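Local coordinates for penicillin-binding protein 2B (Streptococcus pneumoniae, PDB 2WAD) that cross-links the peptides of adjacent glycan strands as a peptidoglycan transpeptidase of the elongation machinery and is a target of penicillin, at residues Q78-T83 / I215-S220; E274-K279 / K306-T311; G396-V401 / N572-S577; V647-P652 / A664-I669. All coordinates share one frame; numbering follows the deposited sequence.

Contact 1 (Q78-T83 / I215-S220); sequences QVVSFT and ISISTS
Val79 N donates a hydrogen bond to Ser218 O over 2.7 Å, the shortest polar bond between strands 78-83 and 215-220, and Ser218 N donates one back to Val79 O at 3.0 Å. The first of the two is bent at the hydrogen (139°). Two residues on, the exchange repeats between Ser81 and Ser216, where Ser81 N to Ser216 O (2.8 Å) is almost straight at 172°. Between these two hydrogen-bonded pairs lies the non-hydrogen-bonded pair Val80 and Ile217, and Ile217 CA offers a CA-H...O contact to Val79 O. This is an antiparallel ladder in the three-stranded sheet of the dimerisation domain, with strand 72-83 in the middle and strand 189-191 along its other edge. On the face that carries the serines, Ser81 OG and Ser218 OG are joined by a hydrogen bond of 3.0 Å, a diagonal link between successive hydrogen-bonded pairs. Ser218 holds its hydroxyl between backbone N and carbonyl carbon (chi1 71°), while that of Ser81 lies beside its own N. The other face is mostly apolar, with Gln78 and Thr219 at its exposed end. Ile215 CD1 touches Phe82 CD1 at 3.8 Å, obliquely to the ring, and also reaches Val80 CG1; Val80 CG2 turns to Ile217 CD1 at 3.9 Å. Helix 199-208 packs against this face, its Ile205 touching both Val80 and Ile217.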
loop_
_atom_site.group_PDB
_atom_site.type_symbol
_atom_site.label_atom_id
_atom_site.label_comp_id
_atom_site.label_asym_id
_atom_site.label_seq_id
_atom_site.Cartn_x
_atom_site.Cartn_y
_atom_site.Cartn_z
ATOM N N GLN A 78 -5.138 -30.266 9.167
ATOM C CA GLN A 78 -4.515 -31.577 9.019
ATOM C C GLN A 78 -4.359 -31.913 7.542
ATOM O O GLN A 78 -5.250 -31.618 6.752
ATOM C CB GLN A 78 -5.338 -32.648 9.730
ATOM C CG GLN A 78 -5.482 -32.391 11.214
ATOM C CD GLN A 78 -4.979 -33.555 12.029
ATOM O OE1 GLN A 78 -3.768 -33.779 12.131
ATOM N NE2 GLN A 78 -5.905 -34.318 12.607
ATOM N N VAL A 79 -3.238 -32.530 7.178
ATOM C CA VAL A 79 -2.822 -32.621 5.779
ATOM C C VAL A 79 -2.098 -33.941 5.516
ATOM O O VAL A 79 -1.460 -34.485 6.414
ATOM C CB VAL A 79 -1.902 -31.415 5.431
ATOM C CG1 VAL A 79 -0.849 -31.770 4.414
ATOM C CG2 VAL A 79 -2.716 -30.209 4.945
ATOM N N VAL A 80 -2.208 -34.476 4.303
ATOM C CA VAL A 80 -1.333 -35.572 3.894
ATOM C C VAL A 80 0.017 -35.011 3.451
ATOM O O VAL A 80 0.063 -34.175 2.546
ATOM C CB VAL A 80 -1.927 -36.440 2.768
ATOM C CG1 VAL A 80 -0.926 -37.523 2.360
ATOM C CG2 VAL A 80 -3.223 -37.082 3.232
ATOM N N SER A 81 1.093 -35.470 4.095
ATOM C CA SER A 81 2.450 -35.011 3.790
ATOM C C SER A 81 3.229 -36.144 3.139
ATOM O O SER A 81 3.011 -37.309 3.484
ATOM C CB SER A 81 3.194 -34.600 5.059
ATOM O OG SER A 81 2.908 -33.263 5.407
ATOM N N PHE A 82 4.130 -35.792 2.219
ATOM C CA PHE A 82 5.040 -36.763 1.614
ATOM C C PHE A 82 6.490 -36.348 1.795
ATOM O O PHE A 82 6.878 -35.247 1.423
ATOM C CB PHE A 82 4.753 -36.937 0.128
ATOM C CG PHE A 82 5.639 -37.952 -0.547
ATOM C CD1 PHE A 82 5.659 -39.269 -0.117
ATOM C CD2 PHE A 82 6.443 -37.590 -1.622
ATOM C CE1 PHE A 82 6.455 -40.209 -0.743
ATOM C CE2 PHE A 82 7.252 -38.531 -2.253
ATOM C CZ PHE A 82 7.257 -39.841 -1.810
ATOM N N THR A 83 7.282 -37.237 2.374
ATOM C CA THR A 83 8.709 -37.010 2.543
ATOM C C THR A 83 9.421 -37.932 1.568
ATOM O O THR A 83 9.234 -39.140 1.628
ATOM C CB THR A 83 9.113 -37.349 3.977
ATOM O OG1 THR A 83 8.688 -36.264 4.805
ATOM C CG2 THR A 83 10.626 -37.534 4.110
ATOM N N ILE A 215 4.775 -41.391 3.438
ATOM C CA ILE A 215 3.466 -40.780 3.663
ATOM C C ILE A 215 3.069 -40.729 5.133
ATOM O O ILE A 215 3.242 -41.691 5.873
ATOM C CB ILE A 215 2.352 -41.445 2.833
ATOM C CG1 ILE A 215 2.542 -41.114 1.352
ATOM C CG2 ILE A 215 0.978 -40.960 3.319
ATOM C CD1 ILE A 215 2.108 -39.698 1.014
ATOM N N SER A 216 2.530 -39.592 5.549
ATOM C CA SER A 216 2.079 -39.458 6.923
ATOM C C SER A 216 1.061 -38.321 6.993
ATOM O O SER A 216 0.951 -37.515 6.071
ATOM C CB SER A 216 3.263 -39.185 7.858
ATOM O OG SER A 216 3.558 -37.793 7.914
ATOM N N ILE A 217 0.292 -38.282 8.076
ATOM C CA ILE A 217 -0.567 -37.131 8.352
ATOM C C ILE A 217 0.237 -36.161 9.204
ATOM O O ILE A 217 0.973 -36.578 10.092
ATOM C CB ILE A 217 -1.853 -37.553 9.110
ATOM C CG1 ILE A 217 -2.744 -38.458 8.246
ATOM C CG2 ILE A 217 -2.622 -36.335 9.598
ATOM C CD1 ILE A 217 -3.409 -37.743 7.080
ATOM N N SER A 218 0.133 -34.872 8.908
ATOM C CA SER A 218 0.624 -33.829 9.803
ATOM C C SER A 218 -0.202 -32.560 9.612
ATOM O O SER A 218 -1.194 -32.551 8.878
ATOM C CB SER A 218 2.123 -33.575 9.604
ATOM O OG SER A 218 2.380 -32.922 8.375
ATOM N N THR A 219 0.208 -31.492 10.283
ATOM C CA THR A 219 -0.565 -30.255 10.310
ATOM C C THR A 219 0.172 -29.157 9.559
ATOM O O THR A 219 1.385 -29.057 9.681
ATOM C CB THR A 219 -0.741 -29.764 11.757
ATOM O OG1 THR A 219 0.463 -29.109 12.173
ATOM C CG2 THR A 219 -1.049 -30.928 12.707
ATOM N N SER A 220 -0.560 -28.347 8.797
ATOM C CA SER A 220 -0.011 -27.202 8.062
ATOM C C SER A 220 -0.668 -25.870 8.493
ATOM O O SER A 220 -1.136 -25.767 9.627
ATOM C CB SER A 220 -0.188 -27.448 6.562
ATOM O OG SER A 220 0.487 -26.478 5.778
HETATM O O HOH W 1 5.645 -37.361 5.330
#

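Contact 2 (E274-K279 / K306-T311); sequences EVLQGK and KNIKLT. Unlike the reference sequence in segment 274-279: Val275 (reference Thr). Unlike the reference sequence in segment 306-311: Lys306 (reference Asn).
Val275 and Lys306 meet through backbone and side chain at once. Lys306 N donates to Val275 O over a long 3.3 Å, where the last turn of helix 273-276 comes close to the start of strand 307-310. Val275 places CG1 anti to its backbone N (chi1 175°), and that methyl does the touching: it lies 4.0 Å from Lys306 CB and also meets Ile308 CG2 at 4.2 Å. Lys306 lends only the base of its chain to this packing. Bent at chi2 (-39°), the chain then runs extended and carries NZ away from the helix to a salt bridge with Asp552. Leu276 extends CD2 toward the strand, 3.7 Å from Lys306 O and 4.3 Å from Ile308 CG1. With CG1 between backbone N and carbonyl carbon (chi1 54°) and CG2 anti to the carbonyl carbon, Ile308 shares out its two branches, CG2 to Val275 and CG1 to Leu276. Ile63 of strand 63-64 touches both Leu276 and Ile308, and Ile550 of strand 547-553 touches Val275. Both Val275 and Lys306 differ from the reference sequence. What results is a short helix end packed on a strand of a mixed four-stranded sheet, whose strands 63-64 and 547-553 come from distant parts of the chain.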
loop_
_atom_site.group_PDB
_atom_site.type_symbol
_atom_site.label_atom_id
_atom_site.label_comp_id
_atom_site.label_asym_id
_atom_site.label_seq_id
_atom_site.Cartn_x
_atom_site.Cartn_y
_atom_site.Cartn_z
ATOM N N GLU A 274 10.237 -9.795 4.371
ATOM C CA GLU A 274 11.489 -10.220 4.989
ATOM C C GLU A 274 11.309 -10.351 6.504
ATOM O O GLU A 274 11.930 -11.188 7.141
ATOM C CB GLU A 274 12.586 -9.195 4.668
ATOM C CG GLU A 274 14.006 -9.739 4.728
ATOM C CD GLU A 274 15.059 -8.681 5.040
ATOM O OE1 GLU A 274 14.977 -7.532 4.544
ATOM O OE2 GLU A 274 15.994 -9.022 5.793
ATOM N N VAL A 275 10.489 -9.489 7.099
ATOM C CA VAL A 275 10.270 -9.533 8.539
ATOM C C VAL A 275 9.316 -10.671 8.905
ATOM O O VAL A 275 9.532 -11.356 9.895
ATOM C CB VAL A 275 9.696 -8.200 9.076
ATOM C CG1 VAL A 275 9.375 -8.341 10.565
ATOM C CG2 VAL A 275 10.664 -7.044 8.848
ATOM N N LEU A 276 8.267 -10.879 8.113
ATOM C CA LEU A 276 7.216 -11.817 8.490
ATOM C C LEU A 276 7.602 -13.285 8.237
ATOM O O LEU A 276 7.151 -14.187 8.958
ATOM C CB LEU A 276 5.898 -11.466 7.797
ATOM C CG LEU A 276 5.247 -10.109 8.108
ATOM C CD1 LEU A 276 4.306 -9.708 6.981
ATOM C CD2 LEU A 276 4.515 -10.104 9.438
ATOM N N GLN A 277 8.454 -13.527 7.243
ATOM C CA GLN A 277 8.805 -14.900 6.842
ATOM C C GLN A 277 9.464 -15.714 7.952
ATOM O O GLN A 277 10.469 -15.302 8.517
ATOM C CB GLN A 277 9.705 -14.912 5.602
ATOM C CG GLN A 277 10.008 -16.311 5.039
ATOM C CD GLN A 277 8.771 -16.968 4.465
ATOM O OE1 GLN A 277 8.048 -16.358 3.673
ATOM N NE2 GLN A 277 8.497 -18.196 4.885
ATOM N N GLY A 278 8.908 -16.880 8.263
ATOM C CA GLY A 278 9.465 -17.703 9.323
ATOM C C GLY A 278 10.924 -18.026 9.059
ATOM O O GLY A 278 11.339 -18.184 7.912
ATOM N N LYS A 279 11.711 -18.106 10.126
ATOM C CA LYS A 279 13.083 -18.584 10.008
ATOM C C LYS A 279 13.047 -20.105 9.873
ATOM O O LYS A 279 12.417 -20.799 10.668
ATOM C CB LYS A 279 13.908 -18.169 11.228
ATOM C CG LYS A 279 15.364 -18.603 11.180
ATOM C CD LYS A 279 15.969 -18.669 12.580
ATOM C CE LYS A 279 17.306 -19.405 12.586
ATOM N NZ LYS A 279 17.144 -20.889 12.458
ATOM N N LYS A 306 8.695 -12.850 12.703
ATOM C CA LYS A 306 8.474 -11.789 13.676
ATOM C C LYS A 306 7.178 -11.080 13.321
ATOM O O LYS A 306 6.608 -11.329 12.254
ATOM C CB LYS A 306 9.642 -10.797 13.757
ATOM C CG LYS A 306 11.006 -11.403 14.157
ATOM C CD LYS A 306 10.870 -12.476 15.232
ATOM C CE LYS A 306 12.159 -13.246 15.466
ATOM N NZ LYS A 306 11.956 -14.417 16.382
ATOM N N ASN A 307 6.718 -10.221 14.226
ATOM C CA ASN A 307 5.425 -9.560 14.092
ATOM C C ASN A 307 5.658 -8.075 13.861
ATOM O O ASN A 307 6.679 -7.539 14.303
ATOM C CB ASN A 307 4.578 -9.762 15.360
ATOM C CG ASN A 307 4.515 -11.217 15.800
ATOM O OD1 ASN A 307 5.113 -11.589 16.807
ATOM N ND2 ASN A 307 3.794 -12.044 15.046
ATOM N N ILE A 308 4.727 -7.429 13.159
ATOM C CA ILE A 308 4.724 -5.979 13.063
ATOM C C ILE A 308 3.478 -5.459 13.772
ATOM O O ILE A 308 2.411 -6.078 13.688
ATOM C CB ILE A 308 4.728 -5.485 11.593
ATOM C CG1 ILE A 308 3.575 -6.116 10.811
ATOM C CG2 ILE A 308 6.062 -5.818 10.928
ATOM C CD1 ILE A 308 3.321 -5.524 9.426
ATOM N N LYS A 309 3.640 -4.335 14.468
ATOM C CA LYS A 309 2.538 -3.602 15.083
ATOM C C LYS A 309 2.343 -2.283 14.341
ATOM O O LYS A 309 3.279 -1.500 14.179
ATOM C CB LYS A 309 2.827 -3.369 16.571
ATOM C CG LYS A 309 1.783 -2.545 17.334
ATOM C CD LYS A 309 1.888 -2.748 18.861
ATOM C CE LYS A 309 2.757 -1.682 19.536
ATOM N NZ LYS A 309 2.465 -1.457 20.987
ATOM N N LEU A 310 1.118 -2.035 13.882
ATOM C CA LEU A 310 0.824 -0.817 13.129
ATOM C C LEU A 310 0.694 0.411 14.011
ATOM O O LEU A 310 0.546 0.318 15.229
ATOM C CB LEU A 310 -0.457 -0.952 12.316
ATOM C CG LEU A 310 -0.628 -2.259 11.544
ATOM C CD1 LEU A 310 -1.847 -2.105 10.637
ATOM C CD2 LEU A 310 0.647 -2.576 10.777
ATOM N N THR A 311 0.753 1.565 13.357
ATOM C CA THR A 311 0.623 2.849 14.022
ATOM C C THR A 311 -0.854 3.178 14.146
ATOM O O THR A 311 -1.215 4.064 14.913
ATOM C CB THR A 311 1.280 3.963 13.184
ATOM O OG1 THR A 311 0.749 3.920 11.852
ATOM C CG2 THR A 311 2.790 3.778 13.096
#

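Contact 3 (G396-V401 / N572-S577); sequences GWENGV and NKVNIS
Glu398 sets CG anti to its carbonyl carbon (chi1 -57°) and runs extended from there (chi2 174°), which carries its side chain from the end of helix 389-398 across to the loop at Val574-Ile576. Along the way CG lies 3.4 Å from Asn575 O and 4.0 Å from Ile576 CG2. At the far end OE1 rests 3.6 Å from Asn575 CB and 4.0 Å from Val574 CG1, with the carboxylate plane turned 41° from the Asn575 amide. Ile576 points the same CG2 at the Trp397 ring as well, meeting CE3 at 4.2 Å at the ring edge, near its plane. That methyl therefore sits between the indole and the aliphatic part of Glu398. The indole also packs on helix 578-593, and its NE1 is bonded to Gly404 O. Just past these residues the helix ends in a Schellman motif with Gly400 at C-prime, while Asn575 centres an inverse gamma turn. Between the two segments the contact is one of van der Waals touches, and the polar groups find partners elsewhere: Glu398 OE2 is hydrogen-bonded to Thr481 OG1, and the backbone N of Asn575 to Glu484 OE2. Since Glu398 OE1 also lies close to Glu484 OE1, the two acids may raise each other's pKa.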
loop_
_atom_site.group_PDB
_atom_site.type_symbol
_atom_site.label_atom_id
_atom_site.label_comp_id
_atom_site.label_asym_id
_atom_site.label_seq_id
_atom_site.Cartn_x
_atom_site.Cartn_y
_atom_site.Cartn_z
ATOM N N GLY A 396 7.764 31.190 -4.539
ATOM C CA GLY A 396 8.037 32.613 -4.661
ATOM C C GLY A 396 9.235 33.068 -3.838
ATOM O O GLY A 396 10.059 33.836 -4.321
ATOM N N TRP A 397 9.334 32.623 -2.589
ATOM C CA TRP A 397 10.503 32.918 -1.772
ATOM C C TRP A 397 11.780 32.272 -2.337
ATOM O O TRP A 397 12.800 32.948 -2.411
ATOM C CB TRP A 397 10.285 32.471 -0.320
ATOM C CG TRP A 397 9.314 33.335 0.438
ATOM C CD1 TRP A 397 9.237 34.699 0.398
ATOM C CD2 TRP A 397 8.300 32.904 1.345
ATOM N NE1 TRP A 397 8.246 35.143 1.221
ATOM C CE2 TRP A 397 7.645 34.063 1.810
ATOM C CE3 TRP A 397 7.877 31.651 1.814
ATOM C CZ2 TRP A 397 6.578 34.010 2.710
ATOM C CZ3 TRP A 397 6.813 31.594 2.703
ATOM C CH2 TRP A 397 6.174 32.771 3.142
ATOM N N GLU A 398 11.720 30.994 -2.734
ATOM C CA GLU A 398 12.890 30.264 -3.236
ATOM C C GLU A 398 13.517 30.870 -4.481
ATOM O O GLU A 398 14.742 30.897 -4.607
ATOM C CB GLU A 398 12.630 28.773 -3.482
ATOM C CG GLU A 398 12.145 28.047 -2.258
ATOM C CD GLU A 398 11.752 26.622 -2.552
ATOM O OE1 GLU A 398 11.793 25.800 -1.612
ATOM O OE2 GLU A 398 11.382 26.324 -3.706
ATOM N N ASN A 399 12.665 31.368 -5.369
ATOM C CA ASN A 399 13.098 31.880 -6.653
ATOM C C ASN A 399 13.254 33.406 -6.711
ATOM O O ASN A 399 13.282 33.990 -7.780
ATOM C CB ASN A 399 12.171 31.325 -7.743
ATOM C CG ASN A 399 12.317 29.834 -7.881
ATOM O OD1 ASN A 399 13.244 29.365 -8.533
ATOM N ND2 ASN A 399 11.426 29.066 -7.242
ATOM N N GLY A 400 13.343 34.063 -5.561
ATOM C CA GLY A 400 13.624 35.497 -5.547
ATOM C C GLY A 400 12.484 36.401 -5.995
ATOM O O GLY A 400 12.699 37.565 -6.325
ATOM N N VAL A 401 11.260 35.890 -5.985
ATOM C CA VAL A 401 10.118 36.682 -6.415
ATOM C C VAL A 401 9.520 37.497 -5.266
ATOM O O VAL A 401 9.043 38.609 -5.465
ATOM C CB VAL A 401 9.041 35.772 -7.034
ATOM C CG1 VAL A 401 7.867 36.600 -7.548
ATOM C CG2 VAL A 401 9.671 34.968 -8.170
ATOM N N ASN A 572 13.673 15.356 3.095
ATOM C CA ASN A 572 14.268 16.622 2.677
ATOM C C ASN A 572 13.817 17.718 3.629
ATOM O O ASN A 572 12.934 17.493 4.461
ATOM C CB ASN A 572 13.846 16.987 1.254
ATOM C CG ASN A 572 12.340 17.147 1.109
ATOM O OD1 ASN A 572 11.620 16.160 1.102
ATOM N ND2 ASN A 572 11.866 18.383 0.973
ATOM N N LYS A 573 14.426 18.895 3.498
ATOM C CA LYS A 573 14.005 20.070 4.253
ATOM C C LYS A 573 13.615 21.107 3.227
ATOM O O LYS A 573 14.444 21.424 2.392
ATOM C CB LYS A 573 15.156 20.644 5.079
ATOM C CG LYS A 573 14.687 21.628 6.130
ATOM C CD LYS A 573 15.838 22.345 6.827
ATOM C CE LYS A 573 15.332 23.203 7.973
ATOM N NZ LYS A 573 14.230 24.071 7.488
ATOM N N VAL A 574 12.389 21.633 3.292
ATOM C CA VAL A 574 11.950 22.685 2.378
ATOM C C VAL A 574 12.887 23.896 2.464
ATOM O O VAL A 574 13.225 24.356 3.555
ATOM C CB VAL A 574 10.474 23.133 2.657
ATOM C CG1 VAL A 574 10.042 24.263 1.672
ATOM C CG2 VAL A 574 9.501 21.906 2.602
ATOM N N ASN A 575 13.259 24.436 1.304
ATOM C CA ASN A 575 14.297 25.468 1.184
ATOM C C ASN A 575 13.802 26.895 1.415
ATOM O O ASN A 575 13.992 27.792 0.573
ATOM C CB ASN A 575 15.017 25.365 -0.173
ATOM C CG ASN A 575 16.258 26.248 -0.229
ATOM O OD1 ASN A 575 16.890 26.480 0.800
ATOM N ND2 ASN A 575 16.589 26.770 -1.404
ATOM N N ILE A 576 13.151 27.118 2.551
ATOM C CA ILE A 576 12.732 28.479 2.870
ATOM C C ILE A 576 13.204 28.762 4.282
ATOM O O ILE A 576 13.367 27.836 5.065
ATOM C CB ILE A 576 11.205 28.664 2.835
ATOM C CG1 ILE A 576 10.500 27.653 3.767
ATOM C CG2 ILE A 576 10.719 28.593 1.415
ATOM C CD1 ILE A 576 8.969 27.760 3.739
ATOM N N SER A 577 13.396 30.034 4.614
ATOM C CA SER A 577 13.943 30.408 5.916
ATOM C C SER A 577 12.952 30.079 7.033
ATOM O O SER A 577 11.761 29.856 6.797
ATOM C CB SER A 577 14.251 31.906 5.940
ATOM O OG SER A 577 13.042 32.633 5.800
#

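Contact 4 (V647-P652 / A664-I669); sequences VAVVFP and AIARDI. Unlike the reference sequence in segment 664-669: Ala664 (reference Ser).
Val649 meets Ala666 and Ile665 where strand 645-650 packs against helix 661-676, the C-terminal helix lying on the antiparallel sheet of the transpeptidase domain, a fold of the penicillin-binding protein and beta-lactamase superfamily. Strand and helix segments run roughly antiparallel, at 144°, with their axes 8.3 Å apart at closest approach. Val649 is the one to follow. Its CB points toward the helix and splits into two methyls: CG1, anti to the backbone N (chi1 170°), touches Ile665 CG2 at 4.1 Å. CG2 reaches further in, 3.9 Å from Ala666 N, and also meets Ala666 CB, Ile665 CG2 and, at 4.2 Å, Ile669 CD1. This one methyl thus touches two adjacent residues, Ile665 and Ala666, and Ile669 one turn further on, and the small Ala666 lets it come up to the helix backbone. Val647, two residues earlier on the same side of the strand, repeats the pattern, with CG1 on Ala666 CB at 4.1 Å and CG2 on Ile669 CD1. Beyond the strand end, Phe651 takes Ile665 CD1 at its ring edge, in plane, 4.0 Å from CD2, while its ring meets that of Phe328 with planes about 15° apart. Tyr327 and Leu323 of helix 314-334 touch Ile665 and Ile669 respectively, so a second helix joins this buried apolar layer. On the helix side turned from the strand, Arg667 grips its neighbour Asp668 side-on: NE, at 2.9 Å, and NH2 both bond the single atom Asp668 OD2, from the same face of the carboxylate.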
loop_
_atom_site.group_PDB
_atom_site.type_symbol
_atom_site.label_atom_id
_atom_site.label_comp_id
_atom_site.label_asym_id
_atom_site.label_seq_id
_atom_site.Cartn_x
_atom_site.Cartn_y
_atom_site.Cartn_z
ATOM N N VAL A 647 -3.886 16.650 9.108
ATOM C CA VAL A 647 -4.929 15.900 8.419
ATOM C C VAL A 647 -5.245 16.509 7.050
ATOM O O VAL A 647 -5.239 17.725 6.916
ATOM C CB VAL A 647 -6.215 15.808 9.274
ATOM C CG1 VAL A 647 -6.808 17.203 9.509
ATOM C CG2 VAL A 647 -7.257 14.904 8.580
ATOM N N ALA A 648 -5.521 15.664 6.049
ATOM C CA ALA A 648 -6.002 16.096 4.753
ATOM C C ALA A 648 -7.345 15.472 4.471
ATOM O O ALA A 648 -7.541 14.270 4.641
ATOM C CB ALA A 648 -5.057 15.663 3.623
ATOM N N VAL A 649 -8.236 16.284 3.924
ATOM C CA VAL A 649 -9.569 15.801 3.612
ATOM C C VAL A 649 -9.814 16.166 2.170
ATOM O O VAL A 649 -9.596 17.309 1.781
ATOM C CB VAL A 649 -10.666 16.428 4.525
ATOM C CG1 VAL A 649 -12.057 16.063 3.961
ATOM C CG2 VAL A 649 -10.488 15.939 5.977
ATOM N N VAL A 650 -10.226 15.179 1.386
ATOM C CA VAL A 650 -10.363 15.370 -0.051
ATOM C C VAL A 650 -11.784 14.954 -0.397
ATOM O O VAL A 650 -12.164 13.806 -0.203
ATOM C CB VAL A 650 -9.329 14.512 -0.843
ATOM C CG1 VAL A 650 -9.551 14.657 -2.338
ATOM C CG2 VAL A 650 -7.872 14.936 -0.452
ATOM N N PHE A 651 -12.578 15.901 -0.876
ATOM C CA PHE A 651 -13.998 15.661 -1.123
ATOM C C PHE A 651 -14.301 16.303 -2.461
ATOM O O PHE A 651 -14.693 17.465 -2.516
ATOM C CB PHE A 651 -14.837 16.362 -0.039
ATOM C CG PHE A 651 -16.258 15.842 0.069
ATOM C CD1 PHE A 651 -16.964 15.493 -1.059
ATOM C CD2 PHE A 651 -16.881 15.716 1.311
ATOM C CE1 PHE A 651 -18.265 15.009 -0.979
ATOM C CE2 PHE A 651 -18.190 15.235 1.412
ATOM C CZ PHE A 651 -18.886 14.887 0.256
ATOM N N PRO A 652 -14.098 15.560 -3.552
ATOM C CA PRO A 652 -14.152 16.162 -4.881
ATOM C C PRO A 652 -15.575 16.365 -5.434
ATOM O O PRO A 652 -16.492 15.636 -5.094
ATOM C CB PRO A 652 -13.393 15.151 -5.742
ATOM C CG PRO A 652 -13.473 13.853 -4.984
ATOM C CD PRO A 652 -13.635 14.157 -3.561
ATOM N N ALA A 664 -15.001 21.143 8.335
ATOM C CA ALA A 664 -15.750 20.576 9.466
ATOM C C ALA A 664 -15.370 19.110 9.646
ATOM O O ALA A 664 -15.235 18.610 10.768
ATOM C CB ALA A 664 -17.266 20.727 9.253
ATOM N N ILE A 665 -15.181 18.408 8.540
ATOM C CA ILE A 665 -14.670 17.038 8.624
ATOM C C ILE A 665 -13.277 17.012 9.251
ATOM O O ILE A 665 -13.047 16.269 10.201
ATOM C CB ILE A 665 -14.674 16.319 7.257
ATOM C CG1 ILE A 665 -16.112 16.192 6.738
ATOM C CG2 ILE A 665 -14.043 14.935 7.390
ATOM C CD1 ILE A 665 -16.196 15.933 5.235
ATOM N N ALA A 666 -12.376 17.860 8.751
ATOM C CA ALA A 666 -11.019 17.992 9.298
ATOM C C ALA A 666 -11.035 18.260 10.812
ATOM O O ALA A 666 -10.311 17.647 11.596
ATOM C CB ALA A 666 -10.247 19.124 8.547
ATOM N N ARG A 667 -11.854 19.211 11.228
ATOM C CA ARG A 667 -11.998 19.555 12.643
ATOM C C ARG A 667 -12.487 18.365 13.444
ATOM O O ARG A 667 -11.992 18.080 14.535
ATOM C CB ARG A 667 -13.050 20.668 12.717
ATOM C CG ARG A 667 -13.460 21.063 14.142
ATOM C CD ARG A 667 -14.736 21.885 14.057
ATOM N NE ARG A 667 -15.865 21.010 13.727
ATOM C CZ ARG A 667 -16.945 21.414 13.074
ATOM N NH1 ARG A 667 -17.013 22.673 12.661
ATOM N NH2 ARG A 667 -17.942 20.563 12.831
ATOM N N ASP A 668 -13.505 17.683 12.927
ATOM C CA ASP A 668 -14.113 16.611 13.699
ATOM C C ASP A 668 -13.161 15.421 13.791
ATOM O O ASP A 668 -13.242 14.657 14.756
ATOM C CB ASP A 668 -15.418 16.136 13.072
ATOM C CG ASP A 668 -16.568 17.109 13.271
ATOM O OD1 ASP A 668 -17.632 16.847 12.685
ATOM O OD2 ASP A 668 -16.426 18.133 13.966
ATOM N N ILE A 669 -12.320 15.222 12.776
ATOM C CA ILE A 669 -11.280 14.200 12.885
ATOM C C ILE A 669 -10.260 14.601 13.940
ATOM O O ILE A 669 -9.794 13.758 14.707
ATOM C CB ILE A 669 -10.552 13.893 11.553
ATOM C CG1 ILE A 669 -11.493 13.188 10.571
ATOM C CG2 ILE A 669 -9.313 13.012 11.797
ATOM C CD1 ILE A 669 -11.034 13.235 9.104
#

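In the fold
The four contacts follow one another along the chain, each closing before the next opens, and sample separate parts of an elongated two-domain molecule. Contact 1 belongs to the three-stranded sheet of the dimerisation domain; contacts 3 and 4 lie in the transpeptidase domain, on the opposite side of the chain's centre. Contact 2 falls between, its centre about 27 Å from that of contact 1 and 32 Å from that of contact 4, in the part that connects the two domains. Contacts 3 and 4 have centres about 28 Å apart and share no secondary-structure element: one joins the end of helix 389-398, which follows Ser386, the serine thought to form the acyl-ester intermediate, to a surface loop; the other is buried between sheet and C-terminal helix.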